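PDB 6AK1: dimethyl-sulfide monooxygenase from Hyphomicrobium sulfonivorans, which is the large subunit of an FMN-dependent monooxygenase that uses NADH and oxygen to oxidise dimethyl sulfide to methanethiol and formaldehyde. Local coordinates for residues V65-A70 with N304-L309; M168-E173 with D454-K459; D179-D184 with G188-G193. One frame throughout, in Å; residues are numbered along the deposited sequence.

Contact 1 of 3, residues V65-A70 with N304-L309; sequences VYRGSA and NPEGML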
loop_
_atom_site.group_PDB
_atom_site.type_symbol
_atom_site.label_atom_id
_atom_site.label_comp_id
_atom_site.label_asym_id
_atom_site.label_seq_id
_atom_site.Cartn_x
_atom_site.Cartn_y
_atom_site.Cartn_z
ATOM N N VAL A 65 9.197 18.750 10.054
ATOM C CA VAL A 65 8.314 19.731 10.694
ATOM C C VAL A 65 8.661 19.916 12.172
ATOM O O VAL A 65 8.800 21.049 12.654
ATOM C CB VAL A 65 6.840 19.317 10.513
ATOM C CG1 VAL A 65 5.930 20.133 11.444
ATOM C CG2 VAL A 65 6.429 19.475 9.055
ATOM N N TYR A 66 8.791 18.820 12.911
ATOM C CA TYR A 66 9.060 18.907 14.340
ATOM C C TYR A 66 10.404 19.562 14.601
ATOM O O TYR A 66 11.443 19.102 14.106
ATOM C CB TYR A 66 9.015 17.521 14.977
ATOM C CG TYR A 66 9.373 17.508 16.447
ATOM C CD1 TYR A 66 8.682 18.306 17.368
ATOM C CD2 TYR A 66 10.385 16.683 16.921
ATOM C CE1 TYR A 66 9.014 18.291 18.729
ATOM C CE2 TYR A 66 10.714 16.651 18.270
ATOM C CZ TYR A 66 10.033 17.465 19.170
ATOM O OH TYR A 66 10.371 17.429 20.517
ATOM N N ARG A 67 10.383 20.651 15.373
ATOM C CA ARG A 67 11.571 21.440 15.686
ATOM C C ARG A 67 12.189 22.093 14.450
ATOM O O ARG A 67 13.322 22.583 14.513
ATOM C CB ARG A 67 12.628 20.598 16.433
ATOM C CG ARG A 67 12.066 19.863 17.642
ATOM C CD ARG A 67 13.132 19.128 18.454
ATOM N NE ARG A 67 14.129 20.026 19.033
ATOM C CZ ARG A 67 15.047 19.657 19.928
ATOM N NH1 ARG A 67 15.107 18.411 20.358
ATOM N NH2 ARG A 67 15.912 20.543 20.393
ATOM N N GLY A 68 11.474 22.123 13.325
ATOM C CA GLY A 68 11.945 22.833 12.148
ATOM C C GLY A 68 13.111 22.205 11.416
ATOM O O GLY A 68 13.788 22.897 10.654
ATOM N N SER A 69 13.381 20.917 11.629
ATOM C CA SER A 69 14.459 20.238 10.920
ATOM C C SER A 69 14.169 18.746 10.867
ATOM O O SER A 69 13.258 18.237 11.526
ATOM C CB SER A 69 15.824 20.477 11.577
ATOM O OG SER A 69 15.967 19.696 12.749
ATOM N N ALA A 70 14.966 18.043 10.068
ATOM C CA ALA A 70 14.873 16.598 9.998
ATOM C C ALA A 70 15.735 15.904 11.048
ATOM O O ALA A 70 15.833 14.676 11.026
ATOM C CB ALA A 70 15.253 16.121 8.595
ATOM N N ASN A 304 11.129 6.214 21.624
ATOM C CA ASN A 304 11.757 7.519 21.410
ATOM C C ASN A 304 10.641 8.513 21.117
ATOM O O ASN A 304 10.197 8.636 19.962
ATOM C CB ASN A 304 12.782 7.485 20.278
ATOM C CG ASN A 304 13.614 8.775 20.207
ATOM O OD1 ASN A 304 13.093 9.876 20.434
ATOM N ND2 ASN A 304 14.901 8.646 19.900
ATOM N N PRO A 305 10.148 9.234 22.137
ATOM C CA PRO A 305 9.032 10.175 21.898
ATOM C C PRO A 305 9.360 11.256 20.886
ATOM O O PRO A 305 8.484 11.657 20.112
ATOM C CB PRO A 305 8.765 10.764 23.293
ATOM C CG PRO A 305 9.330 9.730 24.280
ATOM C CD PRO A 305 10.527 9.146 23.567
ATOM N N GLU A 306 10.602 11.736 20.854
ATOM C CA GLU A 306 10.963 12.726 19.849
ATOM C C GLU A 306 10.978 12.145 18.439
ATOM O O GLU A 306 10.804 12.898 17.477
ATOM C CB GLU A 306 12.305 13.367 20.205
ATOM C CG GLU A 306 12.170 14.318 21.399
ATOM C CD GLU A 306 13.078 15.534 21.308
ATOM O OE1 GLU A 306 14.198 15.485 21.853
ATOM O OE2 GLU A 306 12.678 16.536 20.682
ATOM N N GLY A 307 11.154 10.829 18.293
ATOM C CA GLY A 307 10.975 10.209 16.990
ATOM C C GLY A 307 9.521 10.173 16.542
ATOM O O GLY A 307 9.221 10.358 15.356
ATOM N N MET A 308 8.596 9.921 17.474
ATOM C CA MET A 308 7.185 9.931 17.102
ATOM C C MET A 308 6.681 11.351 16.849
ATOM O O MET A 308 5.741 11.548 16.069
ATOM C CB MET A 308 6.349 9.244 18.184
ATOM C CG MET A 308 4.887 9.029 17.806
ATOM S SD MET A 308 4.623 8.238 16.181
ATOM C CE MET A 308 5.438 6.655 16.416
ATOM N N LEU A 309 7.294 12.352 17.488
ATOM C CA LEU A 309 6.929 13.737 17.206
ATOM C C LEU A 309 7.377 14.160 15.813
ATOM O O LEU A 309 6.699 14.960 15.153
ATOM C CB LEU A 309 7.524 14.664 18.267
ATOM C CG LEU A 309 6.900 14.443 19.647
ATOM C CD1 LEU A 309 7.572 15.318 20.703
ATOM C CD2 LEU A 309 5.413 14.708 19.593
#

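Contact 2 of 3, residues M168-E173 with D454-K459; sequences MYKLWE and DAYVGK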
loop_
_atom_site.group_PDB
_atom_site.type_symbol
_atom_site.label_atom_id
_atom_site.label_comp_id
_atom_site.label_asym_id
_atom_site.label_seq_id
_atom_site.Cartn_x
_atom_site.Cartn_y
_atom_site.Cartn_z
ATOM N N MET A 168 -1.989 4.935 -18.063
ATOM C CA MET A 168 -1.510 3.636 -17.586
ATOM C C MET A 168 -2.410 2.510 -18.069
ATOM O O MET A 168 -1.925 1.488 -18.571
ATOM C CB MET A 168 -1.446 3.606 -16.046
ATOM C CG MET A 168 -0.709 4.749 -15.389
ATOM S SD MET A 168 1.045 4.702 -15.758
ATOM C CE MET A 168 1.641 3.502 -14.569
ATOM N N TYR A 169 -3.731 2.668 -17.894
ATOM C CA TYR A 169 -4.679 1.632 -18.318
ATOM C C TYR A 169 -4.637 1.405 -19.838
ATOM O O TYR A 169 -4.783 0.267 -20.310
ATOM C CB TYR A 169 -6.095 2.007 -17.877
ATOM C CG TYR A 169 -6.326 2.094 -16.366
ATOM C CD1 TYR A 169 -5.551 1.368 -15.461
ATOM C CD2 TYR A 169 -7.337 2.889 -15.856
ATOM C CE1 TYR A 169 -5.775 1.454 -14.082
ATOM C CE2 TYR A 169 -7.574 2.978 -14.486
ATOM C CZ TYR A 169 -6.794 2.258 -13.605
ATOM O OH TYR A 169 -7.041 2.368 -12.250
ATOM N N LYS A 170 -4.454 2.469 -20.623
ATOM C CA LYS A 170 -4.360 2.303 -22.073
ATOM C C LYS A 170 -3.122 1.508 -22.448
ATOM O O LYS A 170 -3.178 0.611 -23.297
ATOM C CB LYS A 170 -4.338 3.668 -22.772
ATOM C CG LYS A 170 -5.668 4.402 -22.747
ATOM C CD LYS A 170 -5.580 5.771 -23.447
ATOM C CE LYS A 170 -6.910 6.534 -23.376
ATOM N NZ LYS A 170 -6.797 7.901 -23.966
ATOM N N LEU A 171 -1.991 1.812 -21.812
ATOM C CA LEU A 171 -0.759 1.089 -22.116
ATOM C C LEU A 171 -0.883 -0.384 -21.744
ATOM O O LEU A 171 -0.549 -1.267 -22.544
ATOM C CB LEU A 171 0.416 1.742 -21.390
ATOM C CG LEU A 171 0.757 3.148 -21.881
ATOM C CD1 LEU A 171 1.684 3.866 -20.907
ATOM C CD2 LEU A 171 1.373 3.100 -23.295
ATOM N N TRP A 172 -1.419 -0.665 -20.547
ATOM C CA TRP A 172 -1.457 -2.027 -20.012
ATOM C C TRP A 172 -2.529 -2.891 -20.668
ATOM O O TRP A 172 -2.286 -4.072 -20.949
ATOM C CB TRP A 172 -1.702 -1.992 -18.499
ATOM C CG TRP A 172 -0.524 -1.581 -17.653
ATOM C CD1 TRP A 172 0.803 -1.783 -17.926
ATOM C CD2 TRP A 172 -0.577 -0.903 -16.393
ATOM N NE1 TRP A 172 1.579 -1.280 -16.911
ATOM C CE2 TRP A 172 0.756 -0.734 -15.954
ATOM C CE3 TRP A 172 -1.623 -0.423 -15.588
ATOM C CZ2 TRP A 172 1.074 -0.101 -14.737
ATOM C CZ3 TRP A 172 -1.305 0.204 -14.375
ATOM C CH2 TRP A 172 0.039 0.359 -13.970
ATOM N N GLU A 173 -3.722 -2.334 -20.895
ATOM C CA GLU A 173 -4.883 -3.086 -21.368
ATOM C C GLU A 173 -5.119 -2.985 -22.873
ATOM O O GLU A 173 -5.484 -3.985 -23.499
ATOM C CB GLU A 173 -6.152 -2.622 -20.643
ATOM C CG GLU A 173 -6.118 -2.772 -19.126
ATOM C CD GLU A 173 -6.198 -4.227 -18.669
ATOM O OE1 GLU A 173 -6.686 -5.084 -19.440
ATOM O OE2 GLU A 173 -5.766 -4.515 -17.529
ATOM N N ASP A 454 -9.380 -4.476 -25.382
ATOM C CA ASP A 454 -9.807 -4.643 -26.771
ATOM C C ASP A 454 -10.334 -3.357 -27.402
ATOM O O ASP A 454 -10.936 -3.404 -28.482
ATOM C CB ASP A 454 -10.857 -5.752 -26.895
ATOM C CG ASP A 454 -10.264 -7.130 -26.713
ATOM O OD1 ASP A 454 -9.129 -7.370 -27.189
ATOM O OD2 ASP A 454 -10.949 -7.971 -26.092
ATOM N N ALA A 455 -10.113 -2.202 -26.768
ATOM C CA ALA A 455 -10.642 -0.942 -27.284
ATOM C C ALA A 455 -9.874 -0.410 -28.484
ATOM O O ALA A 455 -10.330 0.557 -29.100
ATOM C CB ALA A 455 -10.652 0.142 -26.198
ATOM N N TYR A 456 -8.724 -0.989 -28.825
ATOM C CA TYR A 456 -7.975 -0.569 -30.003
ATOM C C TYR A 456 -8.063 -1.592 -31.123
ATOM O O TYR A 456 -7.381 -1.438 -32.149
ATOM C CB TYR A 456 -6.510 -0.276 -29.651
ATOM C CG TYR A 456 -6.344 0.964 -28.787
ATOM C CD1 TYR A 456 -6.529 0.906 -27.409
ATOM C CD2 TYR A 456 -6.032 2.190 -29.348
ATOM C CE1 TYR A 456 -6.391 2.031 -26.617
ATOM C CE2 TYR A 456 -5.892 3.315 -28.573
ATOM C CZ TYR A 456 -6.066 3.231 -27.205
ATOM O OH TYR A 456 -5.923 4.356 -26.421
ATOM N N VAL A 457 -8.889 -2.629 -30.946
ATOM C CA VAL A 457 -9.117 -3.614 -32.001
ATOM C C VAL A 457 -9.689 -2.902 -33.216
ATOM O O VAL A 457 -10.698 -2.193 -33.124
ATOM C CB VAL A 457 -10.051 -4.727 -31.506
ATOM C CG1 VAL A 457 -10.408 -5.673 -32.643
ATOM C CG2 VAL A 457 -9.408 -5.484 -30.356
ATOM N N GLY A 458 -9.034 -3.059 -34.358
ATOM C CA GLY A 458 -9.501 -2.381 -35.548
ATOM C C GLY A 458 -9.172 -0.910 -35.612
ATOM O O GLY A 458 -9.616 -0.230 -36.538
ATOM N N LYS A 459 -8.430 -0.386 -34.649
ATOM C CA LYS A 459 -7.929 0.969 -34.747
ATOM C C LYS A 459 -6.508 0.921 -35.291
ATOM O O LYS A 459 -5.958 -0.153 -35.554
ATOM C CB LYS A 459 -8.007 1.674 -33.391
ATOM C CG LYS A 459 -9.428 1.842 -32.869
ATOM C CD LYS A 459 -9.547 3.062 -31.967
ATOM C CE LYS A 459 -10.788 2.996 -31.083
ATOM N NZ LYS A 459 -12.046 2.885 -31.868
HETATM O O HOH W 1 -6.452 -5.028 -25.539
#

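Contact 3 of 3, residues D179-D184 with G188-G193; sequences DAVKRD and GVFTDG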
loop_
_atom_site.group_PDB
_atom_site.type_symbol
_atom_site.label_atom_id
_atom_site.label_comp_id
_atom_site.label_asym_id
_atom_site.label_seq_id
_atom_site.Cartn_x
_atom_site.Cartn_y
_atom_site.Cartn_z
ATOM N N ASP A 179 -3.652 -11.519 -28.670
ATOM C CA ASP A 179 -2.979 -12.433 -29.582
ATOM C C ASP A 179 -1.932 -11.738 -30.465
ATOM O O ASP A 179 -1.516 -12.305 -31.481
ATOM C CB ASP A 179 -4.012 -13.191 -30.421
ATOM C CG ASP A 179 -4.534 -12.385 -31.570
ATOM O OD1 ASP A 179 -4.619 -11.142 -31.432
ATOM O OD2 ASP A 179 -4.851 -12.998 -32.617
ATOM N N ALA A 180 -1.477 -10.541 -30.069
ATOM C CA ALA A 180 -0.346 -9.908 -30.742
ATOM C C ALA A 180 0.905 -10.781 -30.672
ATOM O O ALA A 180 1.544 -11.052 -31.694
ATOM C CB ALA A 180 -0.069 -8.533 -30.124
ATOM N N VAL A 181 1.274 -11.225 -29.473
ATOM C CA VAL A 181 2.529 -11.941 -29.274
ATOM C C VAL A 181 2.374 -13.377 -29.756
ATOM O O VAL A 181 1.422 -14.074 -29.388
ATOM C CB VAL A 181 2.963 -11.885 -27.796
ATOM C CG1 VAL A 181 4.173 -12.773 -27.564
ATOM C CG2 VAL A 181 3.292 -10.449 -27.395
ATOM N N LYS A 182 3.312 -13.823 -30.588
ATOM C CA LYS A 182 3.304 -15.163 -31.160
ATOM C C LYS A 182 4.398 -16.052 -30.599
ATOM O O LYS A 182 4.173 -17.252 -30.427
ATOM C CB LYS A 182 3.477 -15.102 -32.691
ATOM C CG LYS A 182 2.495 -14.224 -33.419
ATOM C CD LYS A 182 1.045 -14.638 -33.147
ATOM C CE LYS A 182 0.088 -13.790 -33.969
ATOM N NZ LYS A 182 -1.319 -13.997 -33.558
ATOM N N ARG A 183 5.589 -15.490 -30.358
ATOM C CA ARG A 183 6.729 -16.232 -29.812
ATOM C C ARG A 183 7.003 -17.485 -30.638
ATOM O O ARG A 183 7.329 -18.547 -30.116
ATOM C CB ARG A 183 6.504 -16.570 -28.327
ATOM C CG ARG A 183 6.708 -15.365 -27.382
ATOM C CD ARG A 183 6.229 -15.575 -25.953
ATOM N NE ARG A 183 6.710 -14.491 -25.085
ATOM C CZ ARG A 183 7.891 -14.518 -24.462
ATOM N NH1 ARG A 183 8.693 -15.573 -24.602
ATOM N NH2 ARG A 183 8.281 -13.493 -23.715
ATOM N N ASP A 184 6.866 -17.357 -31.943
ATOM C CA ASP A 184 6.826 -18.503 -32.853
ATOM C C ASP A 184 8.209 -18.662 -33.486
ATOM O O ASP A 184 8.546 -17.966 -34.438
ATOM C CB ASP A 184 5.732 -18.288 -33.895
ATOM C CG ASP A 184 5.448 -19.528 -34.748
ATOM O OD1 ASP A 184 6.379 -20.299 -35.041
ATOM O OD2 ASP A 184 4.275 -19.708 -35.149
ATOM N N GLY A 188 9.233 -17.440 -37.106
ATOM C CA GLY A 188 10.100 -16.301 -36.902
ATOM C C GLY A 188 9.392 -15.027 -36.511
ATOM O O GLY A 188 10.030 -13.967 -36.470
ATOM N N VAL A 189 8.104 -15.100 -36.189
ATOM C CA VAL A 189 7.326 -13.940 -35.770
ATOM C C VAL A 189 7.280 -13.936 -34.246
ATOM O O VAL A 189 6.690 -14.828 -33.624
ATOM C CB VAL A 189 5.917 -13.956 -36.383
ATOM C CG1 VAL A 189 5.088 -12.786 -35.865
ATOM C CG2 VAL A 189 6.014 -13.927 -37.925
ATOM N N PHE A 190 7.894 -12.927 -33.633
ATOM C CA PHE A 190 7.754 -12.795 -32.196
ATOM C C PHE A 190 6.454 -12.079 -31.845
ATOM O O PHE A 190 5.673 -12.568 -31.021
ATOM C CB PHE A 190 8.959 -12.069 -31.595
ATOM C CG PHE A 190 9.068 -12.253 -30.102
ATOM C CD1 PHE A 190 8.337 -11.456 -29.239
ATOM C CD2 PHE A 190 9.846 -13.273 -29.567
ATOM C CE1 PHE A 190 8.419 -11.643 -27.863
ATOM C CE2 PHE A 190 9.918 -13.464 -28.185
ATOM C CZ PHE A 190 9.203 -12.659 -27.347
ATOM N N THR A 191 6.200 -10.928 -32.472
ATOM C CA THR A 191 4.968 -10.168 -32.283
ATOM C C THR A 191 4.401 -9.761 -33.642
ATOM O O THR A 191 5.145 -9.368 -34.551
ATOM C CB THR A 191 5.208 -8.906 -31.422
ATOM O OG1 THR A 191 5.754 -9.277 -30.155
ATOM C CG2 THR A 191 3.907 -8.138 -31.194
ATOM N N ASP A 192 3.085 -9.857 -33.779
ATOM C CA ASP A 192 2.400 -9.388 -34.978
ATOM C C ASP A 192 2.075 -7.907 -34.795
ATOM O O ASP A 192 1.162 -7.551 -34.042
ATOM C CB ASP A 192 1.144 -10.219 -35.241
ATOM C CG ASP A 192 0.337 -9.725 -36.460
ATOM O OD1 ASP A 192 0.773 -8.782 -37.179
ATOM O OD2 ASP A 192 -0.756 -10.283 -36.678
ATOM N N GLY A 193 2.804 -7.052 -35.520
ATOM C CA GLY A 193 2.701 -5.608 -35.392
ATOM C C GLY A 193 1.361 -5.013 -35.799
ATOM O O GLY A 193 1.137 -3.824 -35.546
HETATM O O HOH W 2 -2.392 -12.204 -35.707
#

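Contact 1 of 3, residues V65-A70 with N304-L309
Tyr66 lays its ring against Leu309 and carries its hydroxyl to Glu306, so one side chain spans a full turn at the start of helix 305-316. Its CB meets the backbone of that helix first, 3.5 Å from Leu309 O. A chi1 of 176°, which puts CG opposite the backbone N, swings the ring so that one face lies on Leu309. Leu309 CB stands 3.6 Å from the centroid of the ring, almost on its normal, a CH-pi contact; the opposite face is covered by Arg67 CG. Farther out, Tyr66 CZ touches Leu309 CD1 at 3.6 Å. The tip, Tyr66 OH, donates to Glu306 OE2 at a nominal 2.5 Å, a very short value best read with caution. Tyrosine suits the place because its flat part serves the apolar leucine and its hydroxyl the acid. The carboxylate stands nearly upright to the ring, 83° from its plane. Arg67 NH1 reaches the syn lone pair of the same oxygen, Glu306 OE2, at 3.1 Å in a salt bridge, the acceptor tilted 26° from the guanidinium plane. Asn304 caps the helix, its OD1 accepting from Gly307 N. Well away from the annotated FMN site, the contact fastens the loop after strand 53-57 of the TIM barrel to the first turn of helix 305-316, with Met72 of helix 71-75 touching Tyr66, Arg67 and Glu306.

Contact 2 of 3, residues M168-E173 with D454-K459
A chi1 near -70° in both Lys170 and Tyr456, with CG turned away from the residue's own carbonyl carbon, brings the lysine chain and the phenol together across helix and loop. Beyond CG the lysine is fully extended, while chi2 of 82° sets the tyrosine ring across its CA-CB-CG plane. The two side chains meet at about a right angle, the phenol oxygen coming up against the middle of the aliphatic chain. Tyr456 OH lies 3.3 Å from Lys170 CD and 3.7 Å from Lys170 CG, with CE and CB of the lysine slightly farther off. This is van der Waals packing of a hydroxyl oxygen on methylene groups. The polar ends have their partners elsewhere: Tyr456 OH bonds to Ile199 O, and Lys170 NZ forms a salt bridge with Glu166 and a hydrogen bond with His201. A lysine fits here because its methylenes offer an apolar flank to the phenol oxygen while the ammonium runs on to Glu166 and His201.

The helix belongs to the TIM-barrel fold of the luciferase-like monooxygenases; on another side it packs against helix 112-126, through residues such as Met168 and Trp172. The loop comes from the C-terminal part of the chain and carries two overlapping turns, type I from Asp454 to Val457 and type II from Tyr456 to Lys459. Gly458 takes the third position of the second turn, where positive phi favours glycine.

A second link is made by water. Glu173 O accepts from a water molecule, at a distance too short to be trusted in detail, and the same water accepts from Asp454 N at 3.0 Å. Glu173 O and Asp454 N are 4.4 Å apart, and the water bridges them. Glu173 OE2 is hydrogen-bonded to Thr221 OG1.

Contact 3 of 3, residues D179-D184 with G188-G193
Arg183 and Phe190 lie side by side and point the same way, the arginine running out over a face of the ring. Arg183 CG sits 4.0 Å from the centroid of the Phe190 ring, a CH-pi contact displaced toward the rim. The planes are 56° apart, and the guanidinium presents a face to Phe190 CZ, 3.7 Å from Arg183 CZ, which is not a parallel stack. A long, flat-ended side chain fits here, covering the phenylalanine while Arg183 NH2 goes on to a salt bridge with Glu215.

The backbones pair at the same place. Phe190 O accepts from both Lys182 N, at 2.7 Å, and Arg183 N, at 3.0 Å: two residues face one, which is a beta bulge. Around it the two short, irregular strands run antiparallel, the second turning a corner at Phe190. Val181 and Thr191 form a non-hydrogen-bonded pair with side chains on one face, Val181 CG2 meeting Thr191 OG1. A nearly straight bond from Asp192 N to Ala180 O, 2.9 Å long, follows.

Lys182 keeps alongside both Val189 and Asp192. Bent at chi2 (-57°), its chain touches Val189 CG1 with CG and turns back toward the residues before the strand, where NZ donates to Asp179 O at 2.7 Å. A water joins this ammonium to Asp192 OD2, 2.7 Å from the water, while Ser194 holds the other carboxylate oxygen.

The hairpin of strands 181-184 and 189-191 projects at the surface just after helix 157-174; Trp176 touches Val181 and Thr191, and Gly193 shares backbone hydrogen bonds with Ala463 of the C-terminal region.

From the N terminus, the chain leaves strand 53-57 of the barrel and enters the loop 65-70, whose partner in contact 1, the start of helix 305-316, comes more than 230 residues later. Helix 157-174 then opens contact 2, and directly after it contact 3 closes a short local hairpin. Residues 304-309 complete contact 1 and, much later, 454-459 complete contact 2, so these two long loops cross, and the hairpin falls within both. Contacts 2 and 3 are neighbours, their centres about 17 Å apart; contact 1 lies on the opposite side of the chain's centre. Contact 1 joins a loop to helix 305-316, contact 2 a late loop to helix 157-174, and contact 3 two hairpin strands.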